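16 kDa beta-galactoside-binding lectin (Gallus gallus, PDB 1QMJ) binds beta-galactosides as a homodimeric galectin and may be involved in the regulation of differentiation. Local coordinates at residues 29-34 and 116-121. Sequence-based numbering, arbitrary orientation.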
loop_
_atom_site.group_PDB
_atom_site.type_symbol
_atom_site.label_atom_id
_atom_site.label_comp_id
_atom_site.label_asym_id
_atom_site.label_seq_id
_atom_site.Cartn_x
_atom_site.Cartn_y
_atom_site.Cartn_z
ATOM N N PHE A 29 10.370 15.264 -1.069
ATOM C CA PHE A 29 9.873 13.892 -1.196
ATOM C C PHE A 29 9.330 13.735 -2.600
ATOM O O PHE A 29 9.209 14.718 -3.345
ATOM C CB PHE A 29 8.781 13.601 -0.155
ATOM C CG PHE A 29 7.518 14.433 -0.337
ATOM C CD1 PHE A 29 7.454 15.719 0.201
ATOM C CD2 PHE A 29 6.427 13.906 -1.039
ATOM C CE1 PHE A 29 6.296 16.486 0.038
ATOM C CE2 PHE A 29 5.268 14.672 -1.203
ATOM C CZ PHE A 29 5.203 15.963 -0.664
ATOM N N SER A 30 9.015 12.510 -2.936
ATOM C CA SER A 30 8.494 12.188 -4.263
ATOM C C SER A 30 7.444 11.083 -4.183
ATOM O O SER A 30 7.469 10.246 -3.270
ATOM C CB SER A 30 9.637 11.716 -5.165
ATOM O OG SER A 30 10.598 12.754 -5.316
ATOM N N VAL A 31 6.559 11.139 -5.160
ATOM C CA VAL A 31 5.452 10.183 -5.320
ATOM C C VAL A 31 5.383 9.752 -6.785
ATOM O O VAL A 31 4.884 10.492 -7.646
ATOM C CB VAL A 31 4.134 10.842 -4.917
ATOM C CG1 VAL A 31 2.916 9.963 -5.204
ATOM C CG2 VAL A 31 4.064 11.176 -3.426
ATOM N N ASN A 32 5.891 8.557 -7.026
ATOM C CA ASN A 32 5.955 7.980 -8.378
ATOM C C ASN A 32 4.880 6.913 -8.622
ATOM O O ASN A 32 4.638 6.049 -7.764
ATOM C CB ASN A 32 7.313 7.311 -8.600
ATOM C CG ASN A 32 8.478 8.108 -8.015
ATOM O OD1 ASN A 32 8.606 9.298 -8.290
ATOM N ND2 ASN A 32 9.348 7.517 -7.217
ATOM N N VAL A 33 4.295 7.045 -9.812
ATOM C CA VAL A 33 3.254 6.137 -10.347
ATOM C C VAL A 33 3.612 5.797 -11.800
ATOM O O VAL A 33 4.119 6.644 -12.549
ATOM C CB VAL A 33 1.863 6.799 -10.327
ATOM C CG1 VAL A 33 1.332 7.055 -8.916
ATOM C CG2 VAL A 33 1.826 8.158 -11.031
ATOM N N GLY A 34 3.348 4.561 -12.182
ATOM C CA GLY A 34 3.640 4.093 -13.553
ATOM C C GLY A 34 3.456 2.577 -13.670
ATOM O O GLY A 34 2.548 1.996 -13.060
ATOM N N GLN A 116 0.114 0.463 -12.313
ATOM C CA GLN A 116 0.355 -0.796 -11.632
ATOM C C GLN A 116 1.444 -0.655 -10.586
ATOM O O GLN A 116 1.707 -1.585 -9.827
ATOM C CB GLN A 116 0.780 -1.856 -12.639
ATOM C CG GLN A 116 -0.151 -1.992 -13.818
ATOM C CD GLN A 116 0.340 -3.016 -14.815
ATOM O OE1 GLN A 116 1.356 -2.813 -15.480
ATOM N NE2 GLN A 116 -0.371 -4.130 -14.916
ATOM N N TYR A 117 2.061 0.519 -10.539
ATOM C CA TYR A 117 3.158 0.772 -9.621
ATOM C C TYR A 117 3.004 2.127 -8.942
ATOM O O TYR A 117 2.642 3.110 -9.589
ATOM C CB TYR A 117 4.470 0.724 -10.420
ATOM C CG TYR A 117 5.729 1.081 -9.659
ATOM C CD1 TYR A 117 6.164 2.409 -9.570
ATOM C CD2 TYR A 117 6.506 0.089 -9.064
ATOM C CE1 TYR A 117 7.345 2.735 -8.905
ATOM C CE2 TYR A 117 7.686 0.402 -8.396
ATOM C CZ TYR A 117 8.100 1.722 -8.321
ATOM O OH TYR A 117 9.266 2.025 -7.653
ATOM N N LEU A 118 3.289 2.163 -7.643
ATOM C CA LEU A 118 3.218 3.380 -6.839
ATOM C C LEU A 118 4.352 3.287 -5.835
ATOM O O LEU A 118 4.564 2.238 -5.244
ATOM C CB LEU A 118 1.872 3.464 -6.095
ATOM C CG LEU A 118 1.616 4.582 -5.062
ATOM C CD1 LEU A 118 1.641 5.949 -5.710
ATOM C CD2 LEU A 118 0.271 4.379 -4.395
ATOM N N ALA A 119 5.115 4.357 -5.678
ATOM C CA ALA A 119 6.203 4.369 -4.713
ATOM C C ALA A 119 6.322 5.746 -4.087
ATOM O O ALA A 119 6.164 6.760 -4.767
ATOM C CB ALA A 119 7.506 3.980 -5.375
ATOM N N VAL A 120 6.533 5.785 -2.779
ATOM C CA VAL A 120 6.688 7.045 -2.059
ATOM C C VAL A 120 8.106 7.047 -1.519
ATOM O O VAL A 120 8.522 6.078 -0.889
ATOM C CB VAL A 120 5.693 7.169 -0.877
ATOM C CG1 VAL A 120 5.930 8.474 -0.134
ATOM C CG2 VAL A 120 4.249 7.101 -1.380
ATOM N N GLU A 121 8.858 8.106 -1.799
ATOM C CA GLU A 121 10.237 8.208 -1.329
ATOM C C GLU A 121 10.558 9.588 -0.755
ATOM O O GLU A 121 9.776 10.536 -0.883
ATOM C CB GLU A 121 11.224 7.842 -2.448
ATOM C CG GLU A 121 11.127 8.710 -3.690
ATOM C CD GLU A 121 12.066 8.262 -4.804
ATOM O OE1 GLU A 121 12.020 7.069 -5.186
ATOM O OE2 GLU A 121 12.841 9.108 -5.305
HETATM O O HOH W 1 12.786 11.963 -3.710
HETATM O O HOH W 2 10.454 4.591 -6.568
#
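Strands 29-33 and 117-121 are antiparallel neighbours in one of the two sheets of the galectin beta-sandwich, the sheet that carries the sugar-binding face. Ser30 and Glu121 form a hydrogen-bonded pair, with Ser30 N to Glu121 O and Glu121 N to Ser30 O both 2.9 Å. Asn32 and Ala119 repeat the pattern, Ala119 N reaching Asn32 O in its carbonyl plane at 2.7 Å. At Gly34 the ladder meets a classic beta bulge: Gln116 N and Tyr117 N both donate to Gly34 O, while Gly34 N returns a bond to Tyr117 O.

The face bearing Ser30, Asn32, Ala119, Tyr117 and Glu121 is largely polar. Glu121 CG sits between its own backbone N and carbonyl carbon (chi1 59°), which lays CG 3.7 Å from Ser30 CB; from there the extended chain brings OE1 to the ND2 of Asn32, the two side chains crossing at about a right angle with amide and carboxylate planes 85° apart. The resulting bond from Asn32 ND2 to Glu121 OE1 is weak, 3.4 Å long and bent to 126°. Two waters bridge side chains on this face, one joining Ser30 OG to Glu121 OE2, the other accepting from Asn32 ND2 and bonded to Tyr117 OH.

On the interior face Val33 and Leu118 lie side by side, and Val33 CG1 presses tightly on Leu118 CD1 at 3.4 Å. Ile88 of the opposing sheet touches Val31 and Val33, and the Phe29 ring stacks on Phe124.

Asn32 also touches His43 and lies close to Trp67, a predicted galactoside-binding residue. The backbone ladder, regular from Ser30 to Val33 and ending in the bulge at Gly34, thus fixes the strand pairing, with hydrocarbon packed into the sandwich, whereas the polar side chains near the predicted sugar site are linked largely through water and one weak bond.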